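Local atomic coordinates of peptidase, C14 family (Geobacter sulfurreducens PCA, PDB entry 3BIJ), a protein that probably acts as a cysteine endopeptidase of the caspase-like C14 family, although its own substrates and biological role are not known. Residues G20-K25 against Q169-R174; E30-D35 against R163-P168. One frame throughout, in Å; residues are numbered along the deposited sequence.

From the N terminus, strand 4-10 of the central sheet runs out into the loop holding 20-25, and helix 29-42 follows directly with 30-35. The chain then builds most of the sheet before returning through the short strand 163-164 and helix 169-178. Contact 1 closes the outer loop, G20-K25 against Q169-R174; contact 2, E30-D35 against R163-P168, closes a shorter one lying wholly within it. Their centres lie about 16 Å apart. Contact 2 ties helix 29-42 to the segment leading into helix 169-178, and contact 1 lays the early loop on that helix. The two meet where W22 packs on M167 and P168.

Contact 1: G20-K25 against Q169-R174; sequences GGWAGK and QSVAMR
G20 and R174 bring their CA atoms to 6.1 Å, and W22 and V171 theirs to 7.0 Å, as the irregular loop 20-25 passes the start of helix 169-178. W22 points its CB toward the helix, and with CG anti to the backbone N (chi1 -176°) its indole offers one face to V171, whose branched end lies over it. The valine's CG2 sits 4.0 Å from the centroid of the W22 five-membered ring, a CH-pi contact over the face. Its other methyl, CG1, lies nearer the rim, 3.6 Å from W22 CE3. On the opposite face G24 CA packs against the ring, so the loop's own backbone backs up the indole. W22 also meets H84 of the same chain, probably the active-site histidine of the caspase-like fold, and F219 of a second subunit.

One helical turn beyond V171, R174 bends at chi3 (-87°) and reaches G20 with NH2, which donates to G20 O at 3.0 Å. The bond is not straight, 139° at the hydrogen, and the oxygen is tilted somewhat from the guanidinium plane. R174 CD lies close by as well: a CB on G20 would run into it, and the positive phi there also favours glycine. Cut back to alanine, R174 would probably leave the G20 carbonyl without this donor and that end of the loop less firmly held to the helix. The chemistry is thus mostly apolar packing against the indole, with one charged donor on a neutral carbonyl; the grip of the loop on the helix probably rests more on shape than on charge.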
ATOM      1  N   GLY A  20      18.776  17.009 -24.940  1.00 54.39           N
ATOM      2  CA  GLY A  20      17.453  17.551 -25.198  1.00 50.72           C
ATOM      3  C   GLY A  20      16.813  18.301 -24.042  1.00 56.40           C
ATOM      4  O   GLY A  20      15.613  18.170 -23.815  1.00 57.32           O
ATOM      5  N   GLY A  21      17.599  19.077 -23.301  1.00 55.76           N
ATOM      6  CA  GLY A  21      17.037  19.840 -22.199  1.00 51.50           C
ATOM      7  C   GLY A  21      17.002  19.146 -20.852  1.00 48.13           C
ATOM      8  O   GLY A  21      16.541  19.714 -19.864  1.00 43.83           O
ATOM      9  N   TRP A  22      17.493  17.917 -20.803  1.00 49.29           N
ATOM     10  CA  TRP A  22      17.519  17.150 -19.563  1.00 43.97           C
ATOM     11  C   TRP A  22      18.849  17.386 -18.859  1.00 44.07           C
ATOM     12  O   TRP A  22      19.904  17.274 -19.482  1.00 44.29           O
ATOM     13  CB  TRP A  22      17.382  15.668 -19.881  1.00 44.45           C
ATOM     14  CG  TRP A  22      17.301  14.805 -18.670  1.00 49.10           C
ATOM     15  CD1 TRP A  22      16.350  14.855 -17.702  1.00 49.68           C
ATOM     16  CD2 TRP A  22      18.136  13.687 -18.355  1.00 47.12           C
ATOM     17  NE1 TRP A  22      16.521  13.830 -16.811  1.00 47.24           N
ATOM     18  CE2 TRP A  22      17.611  13.094 -17.188  1.00 48.44           C
ATOM     19  CE3 TRP A  22      19.270  13.120 -18.948  1.00 48.96           C
ATOM     20  CZ2 TRP A  22      18.178  11.970 -16.605  1.00 42.09           C
ATOM     21  CZ3 TRP A  22      19.832  12.002 -18.365  1.00 41.99           C
ATOM     22  CH2 TRP A  22      19.283  11.437 -17.206  1.00 44.27           C
ATOM     23  N   ALA A  23      18.807  17.697 -17.570  1.00 40.91           N
ATOM     24  CA  ALA A  23      20.033  17.944 -16.815  1.00 50.75           C
ATOM     25  C   ALA A  23      20.543  16.697 -16.079  1.00 53.19           C
ATOM     26  O   ALA A  23      21.675  16.677 -15.579  1.00 55.52           O
ATOM     27  CB  ALA A  23      19.809  19.083 -15.819  1.00 46.77           C
ATOM     28  N   GLY A  24      19.702  15.667 -16.019  1.00 49.44           N
ATOM     29  CA  GLY A  24      20.071  14.435 -15.343  1.00 45.13           C
ATOM     30  C   GLY A  24      20.600  14.682 -13.946  1.00 46.54           C
ATOM     31  O   GLY A  24      21.594  14.090 -13.529  1.00 55.97           O
ATOM     32  N   LYS A  25      19.934  15.566 -13.215  1.00 50.75           N
ATOM     33  CA  LYS A  25      20.345  15.910 -11.859  1.00 46.45           C
ATOM     34  C   LYS A  25      20.310  14.751 -10.866  1.00 49.41           C
ATOM     35  O   LYS A  25      19.377  13.940 -10.849  1.00 55.97           O
ATOM     36  CB  LYS A  25      19.477  17.058 -11.337  1.00 48.12           C
ATOM     37  CG  LYS A  25      19.810  18.430 -11.944  1.00 66.05           C
ATOM     38  CD  LYS A  25      20.645  19.302 -10.991  1.00 73.25           C
ATOM     39  CE  LYS A  25      21.941  18.586 -10.571  1.00 80.50           C
ATOM     40  NZ  LYS A  25      22.790  19.324  -9.569  1.00 67.76           N
ATOM     41  N   GLN A 169      13.533   6.722 -20.435  1.00 44.74           N
ATOM     42  CA  GLN A 169      13.427   6.339 -21.833  1.00 49.12           C
ATOM     43  C   GLN A 169      13.045   7.473 -22.763  1.00 50.68           C
ATOM     44  O   GLN A 169      13.548   7.562 -23.882  1.00 54.00           O
ATOM     45  CB  GLN A 169      12.439   5.193 -21.989  1.00 48.65           C
ATOM     46  CG  GLN A 169      12.899   3.919 -21.323  1.00 54.13           C
ATOM     47  CD  GLN A 169      11.971   2.759 -21.601  1.00 62.90           C
ATOM     48  OE1 GLN A 169      12.209   1.643 -21.142  1.00 67.00           O
ATOM     49  NE2 GLN A 169      10.903   3.015 -22.359  1.00 64.81           N
ATOM     50  N   SER A 170      12.151   8.344 -22.319  1.00 48.18           N
ATOM     51  CA  SER A 170      11.759   9.454 -23.171  1.00 46.63           C
ATOM     52  C   SER A 170      12.969  10.313 -23.536  1.00 47.79           C
ATOM     53  O   SER A 170      13.187  10.630 -24.707  1.00 46.65           O
ATOM     54  CB  SER A 170      10.702  10.284 -22.470  1.00 47.57           C
ATOM     55  OG  SER A 170       9.578   9.459 -22.227  1.00 71.90           O
ATOM     56  N   VAL A 171      13.760  10.671 -22.528  1.00 43.54           N
ATOM     57  CA  VAL A 171      14.954  11.474 -22.728  1.00 44.26           C
ATOM     58  C   VAL A 171      15.965  10.741 -23.598  1.00 47.54           C
ATOM     59  O   VAL A 171      16.631  11.352 -24.425  1.00 52.89           O
ATOM     60  CB  VAL A 171      15.624  11.812 -21.382  1.00 49.33           C
ATOM     61  CG1 VAL A 171      16.962  12.512 -21.616  1.00 55.50           C
ATOM     62  CG2 VAL A 171      14.708  12.701 -20.562  1.00 40.37           C
ATOM     63  N   ALA A 172      16.082   9.431 -23.412  1.00 45.52           N
ATOM     64  CA  ALA A 172      17.030   8.645 -24.185  1.00 39.09           C
ATOM     65  C   ALA A 172      16.774   8.776 -25.683  1.00 50.53           C
ATOM     66  O   ALA A 172      17.710   8.951 -26.462  1.00 52.99           O
ATOM     67  CB  ALA A 172      16.955   7.193 -23.776  1.00 43.54           C
HETATM   68  N   MSE A 173      15.506   8.687 -26.077  1.00 48.54           N
HETATM   69  CA  MSE A 173      15.123   8.788 -27.480  1.00 47.14           C
HETATM   70  C   MSE A 173      15.224  10.225 -27.967  1.00 49.17           C
HETATM   71  O   MSE A 173      15.698  10.497 -29.074  1.00 45.76           O
HETATM   72  CB  MSE A 173      13.692   8.282 -27.671  1.00 55.85           C
HETATM   73  CG  MSE A 173      13.461   6.865 -27.130  1.00 70.52           C
HETATM   74 SE   MSE A 173      11.620   6.224 -27.339  1.00 76.38          SE
HETATM   75  CE  MSE A 173      10.730   7.542 -26.180  1.00 80.67           C
ATOM     76  N   ARG A 174      14.757  11.146 -27.137  1.00 43.86           N
ATOM     77  CA  ARG A 174      14.812  12.553 -27.488  1.00 45.74           C
ATOM     78  C   ARG A 174      16.278  12.960 -27.716  1.00 47.59           C
ATOM     79  O   ARG A 174      16.592  13.656 -28.684  1.00 40.84           O
ATOM     80  CB  ARG A 174      14.185  13.399 -26.372  1.00 55.46           C
ATOM     81  CG  ARG A 174      13.979  14.865 -26.761  1.00 65.45           C
ATOM     82  CD  ARG A 174      13.799  15.751 -25.551  1.00 64.18           C
ATOM     83  NE  ARG A 174      12.425  15.845 -25.088  1.00 80.05           N
ATOM     84  CZ  ARG A 174      12.075  16.417 -23.936  1.00 93.08           C
ATOM     85  NH1 ARG A 174      10.796  16.485 -23.572  1.00 99.57           N
ATOM     86  NH2 ARG A 174      13.007  16.909 -23.127  1.00 91.40           N
TER

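Contact 2: E30-D35 against R163-P168; sequences EADAED and RYRAMP
D32 OD1 is gripped by both terminal nitrogens of R165: NH1 and NH2 each stand 2.7 Å from D32 OD1, a salt bridge in which two hydrogen bonds end on a single oxygen. That oxygen lies in the guanidinium plane, at the edge between the two nitrogens, which bends both bonds to about 140° at the hydrogen. The carboxylate is turned 60° against the guanidinium, so this is not the side-by-side pairing of two oxygens with two nitrogens. NH2 approaches OD1 nearly along its C-O bond, while NH1 comes from above the carboxylate plane.

The side chains arrive from opposite directions and span a backbone gap of 12.6 Å between the CA atoms of D32 and R165. R165 covers most of it with a chain extended from CG to NE. It is sent inward from an inverse gamma turn centred on R165, closed by a weak bond from A166 N to Y164 O. D32 OD1 also bonds S82 OG, and D32 OD2 takes the backbone N of G221.

This site, with D32, S82 and D133 around it, resembles the acidic S1 pocket of metacaspases within the caspase-like fold, and R165 fills it much as a P1 arginine probably would. The substrate-like reading agrees with its backbone bonds to G85 and S214 and with A166 lying against C135, the probable nucleophile. NH2 donates further to D133 O, and NH1 forms a salt bridge with D216. D133 OD2 comes close to D32 OD1, a pairing of like charges that the buried guanidinium is likely to offset.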
ATOM      1  N   GLU A  30      28.865  12.774  -6.966  1.00 53.33           N
ATOM      2  CA  GLU A  30      30.173  13.368  -6.709  1.00 49.57           C
ATOM      3  C   GLU A  30      30.707  12.851  -5.375  1.00 47.68           C
ATOM      4  O   GLU A  30      31.903  12.627  -5.220  1.00 39.22           O
ATOM      5  CB  GLU A  30      30.080  14.890  -6.715  1.00 47.47           C
ATOM      6  CG  GLU A  30      30.092  15.425  -8.129  1.00 52.88           C
ATOM      7  CD  GLU A  30      29.953  16.924  -8.193  1.00 52.49           C
ATOM      8  OE1 GLU A  30      30.688  17.619  -7.464  1.00 52.19           O
ATOM      9  OE2 GLU A  30      29.112  17.399  -8.981  1.00 62.07           O
ATOM     10  N   ALA A  31      29.808  12.642  -4.423  1.00 41.95           N
ATOM     11  CA  ALA A  31      30.204  12.122  -3.133  1.00 40.02           C
ATOM     12  C   ALA A  31      30.758  10.716  -3.355  1.00 39.17           C
ATOM     13  O   ALA A  31      31.816  10.377  -2.827  1.00 44.35           O
ATOM     14  CB  ALA A  31      29.006  12.091  -2.175  1.00 46.27           C
ATOM     15  N   ASP A  32      30.056   9.896  -4.136  1.00 38.23           N
ATOM     16  CA  ASP A  32      30.526   8.529  -4.417  1.00 38.54           C
ATOM     17  C   ASP A  32      31.943   8.528  -4.984  1.00 34.67           C
ATOM     18  O   ASP A  32      32.790   7.735  -4.564  1.00 38.26           O
ATOM     19  CB  ASP A  32      29.620   7.822  -5.429  1.00 26.48           C
ATOM     20  CG  ASP A  32      28.309   7.359  -4.833  1.00 39.64           C
ATOM     21  OD1 ASP A  32      27.431   6.933  -5.610  1.00 35.74           O
ATOM     22  OD2 ASP A  32      28.147   7.414  -3.602  1.00 36.02           O
ATOM     23  N   ALA A  33      32.198   9.403  -5.949  1.00 39.23           N
ATOM     24  CA  ALA A  33      33.518   9.467  -6.561  1.00 52.08           C
ATOM     25  C   ALA A  33      34.600   9.867  -5.549  1.00 50.99           C
ATOM     26  O   ALA A  33      35.664   9.243  -5.492  1.00 50.26           O
ATOM     27  CB  ALA A  33      33.505  10.427  -7.738  1.00 44.01           C
ATOM     28  N   GLU A  34      34.327  10.896  -4.751  1.00 52.65           N
ATOM     29  CA  GLU A  34      35.281  11.342  -3.739  1.00 52.47           C
ATOM     30  C   GLU A  34      35.585  10.194  -2.777  1.00 52.23           C
ATOM     31  O   GLU A  34      36.750   9.923  -2.469  1.00 54.08           O
ATOM     32  CB  GLU A  34      34.731  12.548  -2.962  1.00 62.08           C
ATOM     33  CG  GLU A  34      34.536  13.804  -3.822  1.00 81.50           C
ATOM     34  CD  GLU A  34      33.985  15.013  -3.043  1.00 93.44           C
ATOM     35  OE1 GLU A  34      32.863  14.923  -2.464  1.00 88.68           O
ATOM     36  OE2 GLU A  34      34.676  16.064  -3.024  1.00100.09           O
ATOM     37  N   ASP A  35      34.539   9.508  -2.318  1.00 47.83           N
ATOM     38  CA  ASP A  35      34.704   8.386  -1.401  1.00 46.31           C
ATOM     39  C   ASP A  35      35.507   7.253  -2.037  1.00 45.45           C
ATOM     40  O   ASP A  35      36.352   6.650  -1.380  1.00 46.97           O
ATOM     41  CB  ASP A  35      33.339   7.861  -0.945  1.00 52.97           C
ATOM     42  CG  ASP A  35      32.632   8.815   0.005  1.00 44.49           C
ATOM     43  OD1 ASP A  35      31.417   8.643   0.236  1.00 48.22           O
ATOM     44  OD2 ASP A  35      33.292   9.735   0.523  1.00 53.03           O
ATOM     45  N   ARG A 163      15.249   8.596  -6.184  1.00 54.03           N
ATOM     46  CA  ARG A 163      15.830   8.751  -7.517  1.00 50.10           C
ATOM     47  C   ARG A 163      16.678   7.550  -7.931  1.00 50.41           C
ATOM     48  O   ARG A 163      17.422   6.987  -7.133  1.00 49.70           O
ATOM     49  CB  ARG A 163      16.714  10.006  -7.589  1.00 51.14           C
ATOM     50  CG  ARG A 163      16.020  11.305  -7.225  1.00 55.54           C
ATOM     51  CD  ARG A 163      16.997  12.478  -7.200  1.00 52.35           C
ATOM     52  NE  ARG A 163      18.168  12.205  -6.363  1.00 59.29           N
ATOM     53  CZ  ARG A 163      18.119  11.920  -5.061  1.00 60.74           C
ATOM     54  NH1 ARG A 163      16.951  11.868  -4.436  1.00 67.78           N
ATOM     55  NH2 ARG A 163      19.235  11.681  -4.380  1.00 51.49           N
ATOM     56  N   TYR A 164      16.571   7.179  -9.197  1.00 46.81           N
ATOM     57  CA  TYR A 164      17.331   6.069  -9.726  1.00 39.60           C
ATOM     58  C   TYR A 164      18.304   6.621 -10.767  1.00 42.43           C
ATOM     59  O   TYR A 164      17.990   7.562 -11.489  1.00 42.01           O
ATOM     60  CB  TYR A 164      16.374   5.056 -10.342  1.00 44.90           C
ATOM     61  CG  TYR A 164      15.520   4.326  -9.325  1.00 41.94           C
ATOM     62  CD1 TYR A 164      16.077   3.341  -8.503  1.00 48.88           C
ATOM     63  CD2 TYR A 164      14.153   4.573  -9.220  1.00 40.36           C
ATOM     64  CE1 TYR A 164      15.291   2.611  -7.611  1.00 46.86           C
ATOM     65  CE2 TYR A 164      13.352   3.849  -8.328  1.00 37.94           C
ATOM     66  CZ  TYR A 164      13.929   2.871  -7.536  1.00 48.19           C
ATOM     67  OH  TYR A 164      13.163   2.109  -6.692  1.00 54.51           O
ATOM     68  N   ARG A 165      19.488   6.028 -10.835  1.00 47.19           N
ATOM     69  CA  ARG A 165      20.519   6.482 -11.747  1.00 39.03           C
ATOM     70  C   ARG A 165      20.378   5.966 -13.170  1.00 40.15           C
ATOM     71  O   ARG A 165      21.332   5.477 -13.774  1.00 33.14           O
ATOM     72  CB  ARG A 165      21.878   6.124 -11.156  1.00 37.05           C
ATOM     73  CG  ARG A 165      22.137   6.843  -9.836  1.00 27.40           C
ATOM     74  CD  ARG A 165      23.503   6.518  -9.243  1.00 34.17           C
ATOM     75  NE  ARG A 165      23.806   7.351  -8.087  1.00 34.00           N
ATOM     76  CZ  ARG A 165      24.911   7.253  -7.359  1.00 41.96           C
ATOM     77  NH1 ARG A 165      25.087   8.070  -6.325  1.00 30.49           N
ATOM     78  NH2 ARG A 165      25.831   6.337  -7.667  1.00 42.36           N
ATOM     79  N   ALA A 166      19.171   6.089 -13.706  1.00 39.07           N
ATOM     80  CA  ALA A 166      18.907   5.656 -15.070  1.00 44.59           C
ATOM     81  C   ALA A 166      18.213   6.788 -15.812  1.00 47.10           C
ATOM     82  O   ALA A 166      17.282   7.410 -15.295  1.00 51.22           O
ATOM     83  CB  ALA A 166      18.024   4.421 -15.070  1.00 39.78           C
HETATM   84  N   MSE A 167      18.668   7.049 -17.029  1.00 40.65           N
HETATM   85  CA  MSE A 167      18.070   8.097 -17.826  1.00 45.59           C
HETATM   86  C   MSE A 167      16.692   7.610 -18.275  1.00 50.81           C
HETATM   87  O   MSE A 167      16.538   6.459 -18.706  1.00 46.00           O
HETATM   88  CB  MSE A 167      18.966   8.410 -19.027  1.00 45.77           C
HETATM   89  CG  MSE A 167      18.384   9.398 -20.015  1.00 64.22           C
HETATM   90 SE   MSE A 167      19.667   9.872 -21.417  1.00 81.34          SE
HETATM   91  CE  MSE A 167      19.897   8.111 -22.242  1.00 67.76           C
ATOM     92  N   PRO A 168      15.657   8.460 -18.136  1.00 47.59           N
ATOM     93  CA  PRO A 168      14.317   8.039 -18.556  1.00 41.72           C
ATOM     94  C   PRO A 168      14.253   7.769 -20.056  1.00 39.34           C
ATOM     95  O   PRO A 168      14.848   8.494 -20.851  1.00 44.66           O
ATOM     96  CB  PRO A 168      13.431   9.197 -18.105  1.00 30.08           C
ATOM     97  CG  PRO A 168      14.369  10.355 -18.055  1.00 41.97           C
ATOM     98  CD  PRO A 168      15.610   9.773 -17.472  1.00 45.99           C
TER